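Local coordinates for protein hydrazine synthase subunit alpha (Candidatus Kuenenia stuttgartiensis, PDB 5C2V) that condenses hydroxylamine with ammonia to form hydrazine, as the two-haem alpha subunit of the hydrazine synthase complex of an anammox bacterium, at residues 449-454 against 712-717; 718-723 against 729-734; 722-727 against 735-740. One frame throughout, in Å; residues are numbered along the deposited sequence.

Interaction 1. Residues 449-454 against 712-717; sequences QKAKNV and AAINSL
Ile714 presents two of its branches to Ala451 and Lys452, one to each. Its CG2 lies 3.5 Å from Ala451 CB, methyl against methyl. The other branch runs on extended, and its tip, Ile714 CD1, sits 3.8 Å from Lys452 CE. With CG1 anti to the backbone N (chi1 -166°), CG2 is turned to the alanine and CD1 lies across the lysine. The lysine chain, straight beyond CG, crosses the isoleucine at about a right angle and offers CD and CE to the methyl. Asn715 adds a polar neighbour: its OD1 is 3.8 Å from Ala451 CB. Behind the interface, the type I turn from Ala713 to Ser716 is closed by Ser716 N to Ala713 O at 3.0 Å. The segment 449-454 precedes strand 461-467 of the middle domain, and 712-717 leads into helix 717-722 of the cytochrome c domain. The direct contact between the two segments is van der Waals in kind; Lys452 NZ and Asn715 OD1 find their polar partners beside it, in a salt bridge with Asp533 and a hydrogen bond with Ser728, while a backbone hydrogen bond from Ala729 to Ala451 adds a polar tie.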
loop_
_atom_site.group_PDB
_atom_site.type_symbol
_atom_site.label_atom_id
_atom_site.label_comp_id
_atom_site.label_asym_id
_atom_site.label_seq_id
_atom_site.Cartn_x
_atom_site.Cartn_y
_atom_site.Cartn_z
ATOM N N GLN D 449 -12.960 -7.648 -1.124
ATOM C CA GLN D 449 -12.539 -8.765 -1.958
ATOM C C GLN D 449 -13.378 -10.001 -1.655
ATOM O O GLN D 449 -14.272 -9.961 -0.808
ATOM C CB GLN D 449 -11.056 -9.068 -1.740
ATOM C CG GLN D 449 -10.128 -7.916 -2.084
ATOM C CD GLN D 449 -8.705 -8.154 -1.617
ATOM O OE1 GLN D 449 -8.473 -8.827 -0.611
ATOM N NE2 GLN D 449 -7.742 -7.604 -2.348
ATOM N N LYS D 450 -13.090 -11.095 -2.350
ATOM C CA LYS D 450 -13.812 -12.343 -2.136
ATOM C C LYS D 450 -13.202 -13.138 -0.987
ATOM O O LYS D 450 -11.983 -13.239 -0.869
ATOM C CB LYS D 450 -13.821 -13.188 -3.411
ATOM C CG LYS D 450 -14.564 -12.555 -4.576
ATOM C CD LYS D 450 -14.642 -13.506 -5.759
ATOM C CE LYS D 450 -15.410 -12.890 -6.916
ATOM N NZ LYS D 450 -15.543 -13.837 -8.057
ATOM N N ALA D 451 -14.057 -13.696 -0.139
ATOM C CA ALA D 451 -13.600 -14.518 0.973
ATOM C C ALA D 451 -13.358 -15.948 0.510
ATOM O O ALA D 451 -12.780 -16.758 1.237
ATOM C CB ALA D 451 -14.606 -14.487 2.103
ATOM N N LYS D 452 -13.792 -16.232 -0.714
ATOM C CA LYS D 452 -13.688 -17.559 -1.312
ATOM C C LYS D 452 -14.205 -17.517 -2.742
ATOM O O LYS D 452 -14.883 -16.568 -3.136
ATOM C CB LYS D 452 -14.477 -18.592 -0.502
ATOM C CG LYS D 452 -15.956 -18.270 -0.366
ATOM C CD LYS D 452 -16.679 -19.323 0.460
ATOM C CE LYS D 452 -18.149 -18.974 0.633
ATOM N NZ LYS D 452 -18.876 -20.000 1.433
ATOM N N ASN D 453 -13.882 -18.545 -3.519
ATOM C CA ASN D 453 -14.386 -18.650 -4.881
ATOM C C ASN D 453 -15.885 -18.916 -4.889
ATOM O O ASN D 453 -16.377 -19.764 -4.146
ATOM C CB ASN D 453 -13.656 -19.754 -5.645
ATOM C CG ASN D 453 -12.190 -19.439 -5.868
ATOM O OD1 ASN D 453 -11.815 -18.283 -6.068
ATOM N ND2 ASN D 453 -11.352 -20.468 -5.838
ATOM N N VAL D 454 -16.608 -18.184 -5.728
ATOM C CA VAL D 454 -18.046 -18.377 -5.853
ATOM C C VAL D 454 -18.460 -18.506 -7.313
ATOM O O VAL D 454 -18.065 -17.704 -8.159
ATOM C CB VAL D 454 -18.836 -17.224 -5.199
ATOM C CG1 VAL D 454 -18.920 -17.423 -3.694
ATOM C CG2 VAL D 454 -18.208 -15.881 -5.538
ATOM N N ALA D 712 -16.838 -8.579 7.433
ATOM C CA ALA D 712 -16.784 -9.975 7.024
ATOM C C ALA D 712 -17.006 -10.864 8.242
ATOM O O ALA D 712 -16.127 -10.984 9.092
ATOM C CB ALA D 712 -15.455 -10.294 6.355
ATOM N N ALA D 713 -18.148 -11.535 8.304
ATOM C CA ALA D 713 -18.408 -12.447 9.409
ATOM C C ALA D 713 -17.728 -13.772 9.121
ATOM O O ALA D 713 -17.278 -14.474 10.022
ATOM C CB ALA D 713 -19.899 -12.637 9.615
ATOM N N ILE D 714 -17.651 -14.088 7.834
ATOM C CA ILE D 714 -17.095 -15.341 7.358
ATOM C C ILE D 714 -15.589 -15.428 7.631
ATOM O O ILE D 714 -15.022 -16.519 7.688
ATOM C CB ILE D 714 -17.383 -15.508 5.849
ATOM C CG1 ILE D 714 -17.119 -16.941 5.383
ATOM C CG2 ILE D 714 -16.594 -14.494 5.038
ATOM C CD1 ILE D 714 -17.418 -17.164 3.917
ATOM N N ASN D 715 -14.951 -14.275 7.815
ATOM C CA ASN D 715 -13.523 -14.226 8.120
ATOM C C ASN D 715 -13.236 -14.122 9.616
ATOM O O ASN D 715 -12.078 -14.103 10.031
ATOM C CB ASN D 715 -12.864 -13.049 7.396
ATOM C CG ASN D 715 -12.739 -13.275 5.905
ATOM O OD1 ASN D 715 -12.720 -14.412 5.436
ATOM N ND2 ASN D 715 -12.643 -12.187 5.149
ATOM N N SER D 716 -14.292 -14.058 10.421
ATOM C CA SER D 716 -14.147 -13.824 11.854
ATOM C C SER D 716 -13.973 -15.120 12.642
ATOM O O SER D 716 -14.757 -16.058 12.493
ATOM C CB SER D 716 -15.356 -13.048 12.384
ATOM O OG SER D 716 -15.450 -11.776 11.765
ATOM N N LEU D 717 -12.943 -15.155 13.483
ATOM C CA LEU D 717 -12.635 -16.325 14.301
ATOM C C LEU D 717 -13.813 -16.702 15.196
ATOM O O LEU D 717 -14.080 -17.884 15.418
ATOM C CB LEU D 717 -11.383 -16.067 15.148
ATOM C CG LEU D 717 -10.705 -17.248 15.852
ATOM C CD1 LEU D 717 -9.212 -16.993 15.976
ATOM C CD2 LEU D 717 -11.305 -17.505 17.229
#

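Interaction 2. Residues 718-723 against 729-734; sequences LVWRLY and ANAPRE. With HEC (heme c), chain B.
Trp720 and Pro732 carry the apolar part through a CH-pi interaction. Pro732 CD stands 3.8 Å from the centroid of the six-membered ring of Trp720 and 7° off the ring normal, thus over the face, slightly toward the rim. The neighbouring backbone meets the ring obliquely: Asn730 O is 3.6 Å from Trp720 CZ2, and Ala731 CA is near Trp720 CH2. The indole NE1 is bonded to the carbonyl of Ile714, which probably helps fix the rotation of the ring.

The polar interactions go to the haem c propionates, one arginine from each segment. Arg721, bent at chi2 and chi3, puts both terminal nitrogens on a single oxygen, HEC O1D, with NH1 at 2.6 Å and NH2 at 2.8 Å. Arg733, extended from CG to NE, spreads over both oxygens of the other propionate: NH2 meets HEC O2A at 2.6 Å and NH1 meets HEC O1A at 3.2 Å. At the haem's periphery, Leu718 CD1 rests 3.6 Å from the methyl HEC CMB.

The guanidinium groups probably offset the propionate charges, and Arg721 also pairs with Glu724. Since each arginine holds one propionate, the cofactor as well as the indole joins helix to loop.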
loop_
_atom_site.group_PDB
_atom_site.type_symbol
_atom_site.label_atom_id
_atom_site.label_comp_id
_atom_site.label_asym_id
_atom_site.label_seq_id
_atom_site.Cartn_x
_atom_site.Cartn_y
_atom_site.Cartn_z
ATOM N N LEU D 718 -14.507 -15.690 15.707
ATOM C CA LEU D 718 -15.682 -15.903 16.542
ATOM C C LEU D 718 -16.733 -16.722 15.803
ATOM O O LEU D 718 -17.289 -17.676 16.347
ATOM C CB LEU D 718 -16.277 -14.565 16.984
ATOM C CG LEU D 718 -17.589 -14.628 17.764
ATOM C CD1 LEU D 718 -17.396 -15.416 19.045
ATOM C CD2 LEU D 718 -18.110 -13.229 18.060
ATOM N N VAL D 719 -16.992 -16.345 14.556
ATOM C CA VAL D 719 -17.970 -17.039 13.731
ATOM C C VAL D 719 -17.453 -18.420 13.334
ATOM O O VAL D 719 -18.218 -19.384 13.266
ATOM C CB VAL D 719 -18.312 -16.225 12.470
ATOM C CG1 VAL D 719 -19.377 -16.927 11.649
ATOM C CG2 VAL D 719 -18.780 -14.833 12.858
ATOM N N TRP D 720 -16.150 -18.506 13.078
ATOM C CA TRP D 720 -15.496 -19.782 12.800
ATOM C C TRP D 720 -15.749 -20.779 13.925
ATOM O O TRP D 720 -15.994 -21.959 13.678
ATOM C CB TRP D 720 -13.989 -19.589 12.607
ATOM C CG TRP D 720 -13.587 -19.185 11.219
ATOM C CD1 TRP D 720 -14.123 -18.181 10.468
ATOM C CD2 TRP D 720 -12.546 -19.767 10.426
ATOM N NE1 TRP D 720 -13.487 -18.107 9.251
ATOM C CE2 TRP D 720 -12.514 -19.070 9.201
ATOM C CE3 TRP D 720 -11.638 -20.811 10.630
ATOM C CZ2 TRP D 720 -11.613 -19.384 8.185
ATOM C CZ3 TRP D 720 -10.744 -21.120 9.621
ATOM C CH2 TRP D 720 -10.738 -20.411 8.415
ATOM N N ARG D 721 -15.693 -20.292 15.160
ATOM C CA ARG D 721 -15.902 -21.142 16.326
ATOM C C ARG D 721 -17.379 -21.426 16.573
ATOM O O ARG D 721 -17.746 -22.535 16.961
ATOM C CB ARG D 721 -15.278 -20.507 17.571
ATOM C CG ARG D 721 -13.760 -20.468 17.547
ATOM C CD ARG D 721 -13.187 -21.830 17.186
ATOM N NE ARG D 721 -13.692 -22.888 18.056
ATOM C CZ ARG D 721 -13.139 -23.231 19.214
ATOM N NH1 ARG D 721 -12.058 -22.598 19.646
ATOM N NH2 ARG D 721 -13.668 -24.207 19.940
ATOM N N LEU D 722 -18.223 -20.424 16.353
ATOM C CA LEU D 722 -19.657 -20.589 16.555
ATOM C C LEU D 722 -20.250 -21.585 15.559
ATOM O O LEU D 722 -21.250 -22.236 15.851
ATOM C CB LEU D 722 -20.376 -19.242 16.452
ATOM C CG LEU D 722 -20.208 -18.316 17.659
ATOM C CD1 LEU D 722 -20.803 -16.946 17.383
ATOM C CD2 LEU D 722 -20.835 -18.935 18.899
ATOM N N TYR D 723 -19.649 -21.684 14.377
ATOM C CA TYR D 723 -20.052 -22.704 13.411
ATOM C C TYR D 723 -19.144 -23.937 13.437
ATOM O O TYR D 723 -19.430 -24.933 12.772
ATOM C CB TYR D 723 -20.082 -22.114 12.000
ATOM C CG TYR D 723 -21.246 -21.182 11.747
ATOM C CD1 TYR D 723 -21.228 -19.875 12.210
ATOM C CD2 TYR D 723 -22.361 -21.610 11.038
ATOM C CE1 TYR D 723 -22.287 -19.018 11.979
ATOM C CE2 TYR D 723 -23.427 -20.761 10.800
ATOM C CZ TYR D 723 -23.385 -19.468 11.274
ATOM O OH TYR D 723 -24.442 -18.618 11.042
ATOM N N ALA D 729 -11.410 -18.759 2.911
ATOM C CA ALA D 729 -10.056 -19.093 2.492
ATOM C C ALA D 729 -9.038 -18.187 3.176
ATOM O O ALA D 729 -7.840 -18.273 2.910
ATOM C CB ALA D 729 -9.925 -18.991 0.981
ATOM N N ASN D 730 -9.522 -17.314 4.053
ATOM C CA ASN D 730 -8.634 -16.473 4.842
ATOM C C ASN D 730 -8.695 -16.866 6.311
ATOM O O ASN D 730 -9.689 -16.611 6.992
ATOM C CB ASN D 730 -8.996 -14.996 4.677
ATOM C CG ASN D 730 -9.130 -14.587 3.224
ATOM O OD1 ASN D 730 -8.136 -14.380 2.530
ATOM N ND2 ASN D 730 -10.368 -14.465 2.759
ATOM N N ALA D 731 -7.622 -17.479 6.797
ATOM C CA ALA D 731 -7.563 -17.919 8.183
ATOM C C ALA D 731 -7.209 -16.751 9.092
ATOM O O ALA D 731 -6.246 -16.031 8.832
ATOM C CB ALA D 731 -6.556 -19.047 8.341
ATOM N N PRO D 732 -7.996 -16.554 10.159
ATOM C CA PRO D 732 -7.749 -15.458 11.104
ATOM C C PRO D 732 -6.392 -15.577 11.797
ATOM O O PRO D 732 -5.757 -14.557 12.060
ATOM C CB PRO D 732 -8.900 -15.589 12.110
ATOM C CG PRO D 732 -9.404 -16.986 11.952
ATOM C CD PRO D 732 -9.196 -17.330 10.512
ATOM N N ARG D 733 -5.955 -16.800 12.084
ATOM C CA ARG D 733 -4.636 -17.011 12.672
ATOM C C ARG D 733 -4.127 -18.430 12.423
ATOM O O ARG D 733 -4.821 -19.252 11.824
ATOM C CB ARG D 733 -4.666 -16.715 14.173
ATOM C CG ARG D 733 -5.424 -17.735 14.994
ATOM C CD ARG D 733 -5.551 -17.299 16.445
ATOM N NE ARG D 733 -6.060 -18.381 17.284
ATOM C CZ ARG D 733 -6.670 -18.205 18.451
ATOM N NH1 ARG D 733 -6.857 -16.983 18.928
ATOM N NH2 ARG D 733 -7.097 -19.255 19.139
ATOM N N GLU D 734 -2.914 -18.709 12.891
ATOM C CA GLU D 734 -2.273 -20.001 12.661
ATOM C C GLU D 734 -2.868 -21.107 13.527
ATOM O O GLU D 734 -3.173 -22.193 13.035
ATOM C CB GLU D 734 -0.767 -19.898 12.910
ATOM C CG GLU D 734 -0.045 -18.963 11.956
ATOM C CD GLU D 734 1.409 -18.760 12.330
ATOM O OE1 GLU D 734 1.753 -18.961 13.513
ATOM O OE2 GLU D 734 2.209 -18.403 11.440
HETATM FE FE HEC B . -16.254 -20.297 24.814
HETATM C CHA HEC B . -12.987 -20.802 23.894
HETATM C CHB HEC B . -16.541 -17.806 22.471
HETATM C CHC HEC B . -19.582 -19.857 25.651
HETATM C CHD HEC B . -15.967 -22.608 27.346
HETATM N NA HEC B . -14.990 -19.433 23.468
HETATM C C1A HEC B . -13.699 -19.850 23.198
HETATM C C2A HEC B . -13.224 -19.105 22.049
HETATM C C3A HEC B . -14.199 -18.280 21.656
HETATM C C4A HEC B . -15.333 -18.467 22.539
HETATM C CMA HEC B . -14.130 -17.299 20.466
HETATM C CAA HEC B . -11.833 -19.243 21.394
HETATM C CBA HEC B . -10.847 -18.298 22.075
HETATM C CGA HEC B . -9.532 -18.327 21.341
HETATM O O1A HEC B . -8.774 -17.325 21.419
HETATM O O2A HEC B . -9.243 -19.349 20.666
HETATM N NB HEC B . -17.764 -19.023 24.219
HETATM C C1B HEC B . -17.691 -18.149 23.151
HETATM C C2B HEC B . -19.030 -17.667 22.876
HETATM C C3B HEC B . -19.865 -18.227 23.760
HETATM C C4B HEC B . -19.086 -19.096 24.616
HETATM C CMB HEC B . -19.408 -16.661 21.766
HETATM C CAB HEC B . -21.394 -18.024 23.865
HETATM C CBB HEC B . -22.102 -18.724 22.683
HETATM N NC HEC B . -17.536 -21.085 26.226
HETATM C C1C HEC B . -18.867 -20.759 26.403
HETATM C C2C HEC B . -19.413 -21.619 27.432
HETATM C C3C HEC B . -18.390 -22.288 27.982
HETATM C C4C HEC B . -17.206 -22.026 27.181
HETATM C CMC HEC B . -20.827 -21.453 28.031
HETATM C CAC HEC B . -18.465 -23.276 29.172
HETATM C CBC HEC B . -19.319 -24.514 28.813
HETATM N ND HEC B . -14.694 -21.512 25.519
HETATM C C1D HEC B . -14.842 -22.418 26.569
HETATM C C2D HEC B . -13.603 -23.145 26.725
HETATM C C3D HEC B . -12.655 -22.604 25.647
HETATM C C4D HEC B . -13.422 -21.582 24.948
HETATM C CMD HEC B . -13.302 -24.251 27.760
HETATM C CAD HEC B . -11.193 -23.082 25.437
HETATM C CBD HEC B . -10.748 -23.176 23.977
HETATM C CGD HEC B . -11.670 -24.042 23.157
HETATM O O1D HEC B . -11.677 -23.882 21.909
HETATM O O2D HEC B . -12.395 -24.889 23.739
#

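Interaction 3. Residues 722-727 against 735-740; sequences LYEAEL and KIFPIE. With HEC (heme c), chain B.
Phe737 meets the chain leaving helix 717-722 by van der Waals contact, and no hydrogen bond spans the two segments. The ring edge faces a backbone carbonyl: Phe737 CZ is 3.9 Å from Ala725 O, which lies near the ring plane. Glu724 OE2 approaches Phe737 CE1 at 4.1 Å, with carboxylate and ring planes 40° apart and the two side chains running antiparallel alongside one another. One ring face is covered from within its own segment by Ile736 CG2, 3.7 Å above the plane and over the centre.

The salt bridges and hydrogen bonds belong to Glu724. A bend at chi2 (-69°) folds its carboxylate back; OE2 forms a salt bridge with Arg742, and OE1 pairs with Arg721 and accepts a hydrogen bond from the backbone N of His745, an axial haem ligand. Glu724 thereby ties the axial-ligand loop to the propionate-binding arginine. Contact with the cofactor comes from Pro738, whose CG is 3.5 Å from HEC O1D.

Glu724, with positive phi, is the C-prime residue of the Schellman motif ending helix 717-722. The loop 735-740 passes beside that terminus, Phe737 against Arg721 and Ile736 against Trp720, while Tyr723 and Leu722 pack on helix 751-762.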
loop_
_atom_site.group_PDB
_atom_site.type_symbol
_atom_site.label_atom_id
_atom_site.label_comp_id
_atom_site.label_asym_id
_atom_site.label_seq_id
_atom_site.Cartn_x
_atom_site.Cartn_y
_atom_site.Cartn_z
ATOM N N LEU D 722 -18.223 -20.424 16.353
ATOM C CA LEU D 722 -19.657 -20.589 16.555
ATOM C C LEU D 722 -20.250 -21.585 15.559
ATOM O O LEU D 722 -21.250 -22.236 15.851
ATOM C CB LEU D 722 -20.376 -19.242 16.452
ATOM C CG LEU D 722 -20.208 -18.316 17.659
ATOM C CD1 LEU D 722 -20.803 -16.946 17.383
ATOM C CD2 LEU D 722 -20.835 -18.935 18.899
ATOM N N TYR D 723 -19.649 -21.684 14.377
ATOM C CA TYR D 723 -20.052 -22.704 13.411
ATOM C C TYR D 723 -19.144 -23.937 13.437
ATOM O O TYR D 723 -19.430 -24.933 12.772
ATOM C CB TYR D 723 -20.082 -22.114 12.000
ATOM C CG TYR D 723 -21.246 -21.182 11.747
ATOM C CD1 TYR D 723 -21.228 -19.875 12.210
ATOM C CD2 TYR D 723 -22.361 -21.610 11.038
ATOM C CE1 TYR D 723 -22.287 -19.018 11.979
ATOM C CE2 TYR D 723 -23.427 -20.761 10.800
ATOM C CZ TYR D 723 -23.385 -19.468 11.274
ATOM O OH TYR D 723 -24.442 -18.618 11.042
ATOM N N GLU D 724 -18.069 -23.866 14.223
ATOM C CA GLU D 724 -17.083 -24.947 14.333
ATOM C C GLU D 724 -16.629 -25.512 12.984
ATOM O O GLU D 724 -16.627 -26.727 12.783
ATOM C CB GLU D 724 -17.631 -26.082 15.201
ATOM C CG GLU D 724 -17.802 -25.726 16.673
ATOM C CD GLU D 724 -16.480 -25.528 17.400
ATOM O OE1 GLU D 724 -16.502 -25.048 18.552
ATOM O OE2 GLU D 724 -15.418 -25.857 16.827
ATOM N N ALA D 725 -16.248 -24.628 12.066
ATOM C CA ALA D 725 -15.778 -25.037 10.744
ATOM C C ALA D 725 -14.907 -23.946 10.132
ATOM O O ALA D 725 -14.913 -22.810 10.606
ATOM C CB ALA D 725 -16.955 -25.352 9.833
ATOM N N GLU D 726 -14.156 -24.278 9.085
ATOM C CA GLU D 726 -13.400 -23.246 8.388
ATOM C C GLU D 726 -14.256 -22.699 7.244
ATOM O O GLU D 726 -14.510 -23.368 6.243
ATOM C CB GLU D 726 -12.045 -23.779 7.890
ATOM C CG GLU D 726 -12.077 -24.999 6.979
ATOM C CD GLU D 726 -10.687 -25.400 6.508
ATOM O OE1 GLU D 726 -9.987 -24.546 5.924
ATOM O OE2 GLU D 726 -10.296 -26.569 6.715
ATOM N N LEU D 727 -14.712 -21.466 7.430
ATOM C CA LEU D 727 -15.717 -20.867 6.563
ATOM C C LEU D 727 -15.147 -20.249 5.288
ATOM O O LEU D 727 -15.750 -20.353 4.220
ATOM C CB LEU D 727 -16.507 -19.823 7.351
ATOM C CG LEU D 727 -17.260 -20.423 8.541
ATOM C CD1 LEU D 727 -17.920 -19.343 9.375
ATOM C CD2 LEU D 727 -18.289 -21.439 8.065
ATOM N N LYS D 735 -3.026 -20.831 14.818
ATOM C CA LYS D 735 -3.649 -21.789 15.722
ATOM C C LYS D 735 -5.091 -21.383 15.980
ATOM O O LYS D 735 -5.351 -20.428 16.707
ATOM C CB LYS D 735 -2.882 -21.871 17.044
ATOM C CG LYS D 735 -1.413 -22.241 16.912
ATOM C CD LYS D 735 -1.235 -23.711 16.573
ATOM C CE LYS D 735 0.227 -24.120 16.658
ATOM N NZ LYS D 735 1.074 -23.344 15.711
ATOM N N ILE D 736 -6.028 -22.128 15.406
ATOM C CA ILE D 736 -7.440 -21.786 15.516
ATOM C C ILE D 736 -8.165 -22.752 16.443
ATOM O O ILE D 736 -8.678 -22.357 17.490
ATOM C CB ILE D 736 -8.128 -21.779 14.138
ATOM C CG1 ILE D 736 -7.419 -20.801 13.199
ATOM C CG2 ILE D 736 -9.598 -21.414 14.277
ATOM C CD1 ILE D 736 -8.034 -20.716 11.823
ATOM N N PHE D 737 -8.209 -24.020 16.049
ATOM C CA PHE D 737 -8.878 -25.041 16.841
ATOM C C PHE D 737 -7.884 -25.813 17.703
ATOM O O PHE D 737 -7.020 -26.519 17.180
ATOM C CB PHE D 737 -9.647 -25.999 15.932
ATOM C CG PHE D 737 -10.550 -25.306 14.956
ATOM C CD1 PHE D 737 -11.740 -24.736 15.377
ATOM C CD2 PHE D 737 -10.208 -25.218 13.615
ATOM C CE1 PHE D 737 -12.574 -24.096 14.481
ATOM C CE2 PHE D 737 -11.038 -24.578 12.715
ATOM C CZ PHE D 737 -12.223 -24.016 13.149
ATOM N N PRO D 738 -8.004 -25.675 19.032
ATOM C CA PRO D 738 -7.142 -26.371 19.993
ATOM C C PRO D 738 -7.249 -27.886 19.868
ATOM O O PRO D 738 -8.352 -28.412 19.715
ATOM C CB PRO D 738 -7.675 -25.902 21.352
ATOM C CG PRO D 738 -8.375 -24.620 21.066
ATOM C CD PRO D 738 -8.967 -24.786 19.703
ATOM N N ILE D 739 -6.116 -28.578 19.925
ATOM C CA ILE D 739 -6.120 -30.033 19.876
ATOM C C ILE D 739 -6.344 -30.619 21.265
ATOM O O ILE D 739 -6.657 -31.798 21.404
ATOM C CB ILE D 739 -4.804 -30.589 19.295
ATOM C CG1 ILE D 739 -3.636 -30.319 20.247
ATOM C CG2 ILE D 739 -4.534 -29.995 17.919
ATOM C CD1 ILE D 739 -2.305 -30.831 19.741
ATOM N N GLU D 740 -6.191 -29.786 22.290
ATOM C CA GLU D 740 -6.347 -30.233 23.669
ATOM C C GLU D 740 -7.336 -29.371 24.444
ATOM O O GLU D 740 -7.237 -28.144 24.446
ATOM C CB GLU D 740 -4.995 -30.239 24.387
ATOM C CG GLU D 740 -4.390 -31.620 24.560
ATOM C CD GLU D 740 -3.071 -31.587 25.309
ATOM O OE1 GLU D 740 -2.291 -30.633 25.101
ATOM O OE2 GLU D 740 -2.817 -32.513 26.109
HETATM FE FE HEC B . -16.254 -20.297 24.814
HETATM C CHA HEC B . -12.987 -20.802 23.894
HETATM C CHB HEC B . -16.541 -17.806 22.471
HETATM C CHC HEC B . -19.582 -19.857 25.651
HETATM C CHD HEC B . -15.967 -22.608 27.346
HETATM N NA HEC B . -14.990 -19.433 23.468
HETATM C C1A HEC B . -13.699 -19.850 23.198
HETATM C C2A HEC B . -13.224 -19.105 22.049
HETATM C C3A HEC B . -14.199 -18.280 21.656
HETATM C C4A HEC B . -15.333 -18.467 22.539
HETATM C CMA HEC B . -14.130 -17.299 20.466
HETATM C CAA HEC B . -11.833 -19.243 21.394
HETATM C CBA HEC B . -10.847 -18.298 22.075
HETATM C CGA HEC B . -9.532 -18.327 21.341
HETATM O O1A HEC B . -8.774 -17.325 21.419
HETATM O O2A HEC B . -9.243 -19.349 20.666
HETATM N NB HEC B . -17.764 -19.023 24.219
HETATM C C1B HEC B . -17.691 -18.149 23.151
HETATM C C2B HEC B . -19.030 -17.667 22.876
HETATM C C3B HEC B . -19.865 -18.227 23.760
HETATM C C4B HEC B . -19.086 -19.096 24.616
HETATM C CMB HEC B . -19.408 -16.661 21.766
HETATM C CAB HEC B . -21.394 -18.024 23.865
HETATM C CBB HEC B . -22.102 -18.724 22.683
HETATM N NC HEC B . -17.536 -21.085 26.226
HETATM C C1C HEC B . -18.867 -20.759 26.403
HETATM C C2C HEC B . -19.413 -21.619 27.432
HETATM C C3C HEC B . -18.390 -22.288 27.982
HETATM C C4C HEC B . -17.206 -22.026 27.181
HETATM C CMC HEC B . -20.827 -21.453 28.031
HETATM C CAC HEC B . -18.465 -23.276 29.172
HETATM C CBC HEC B . -19.319 -24.514 28.813
HETATM N ND HEC B . -14.694 -21.512 25.519
HETATM C C1D HEC B . -14.842 -22.418 26.569
HETATM C C2D HEC B . -13.603 -23.145 26.725
HETATM C C3D HEC B . -12.655 -22.604 25.647
HETATM C C4D HEC B . -13.422 -21.582 24.948
HETATM C CMD HEC B . -13.302 -24.251 27.760
HETATM C CAD HEC B . -11.193 -23.082 25.437
HETATM C CBD HEC B . -10.748 -23.176 23.977
HETATM C CGD HEC B . -11.670 -24.042 23.157
HETATM O O1D HEC B . -11.677 -23.882 21.909
HETATM O O2D HEC B . -12.395 -24.889 23.739
#

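How the interactions relate
All three contacts are gathered around helix 717-722: interaction 1 at its start, interaction 2 along it and interaction 3 at its end. The centres of interactions 1 and 2 are about 10 Å apart, and a backbone hydrogen bond, Ala729 N to Ala451 O (2.9 Å), links them. Interactions 2 and 3, about 7 Å between centres, share Leu722 and Tyr723; Arg721 CD lies 3.6 Å from Phe737 CE1. Both border the bis-histidine haem c. Interactions 1 and 3, about 16 Å apart between centres, touch at Ile714 CG1 and Leu727 CB (3.5 Å). Interaction 1 lies nearer the middle-domain haem, the Ala451 side chain being about 11 Å from a bound haem c and about 12 Å from the side chain of Cys559, which binds that haem covalently.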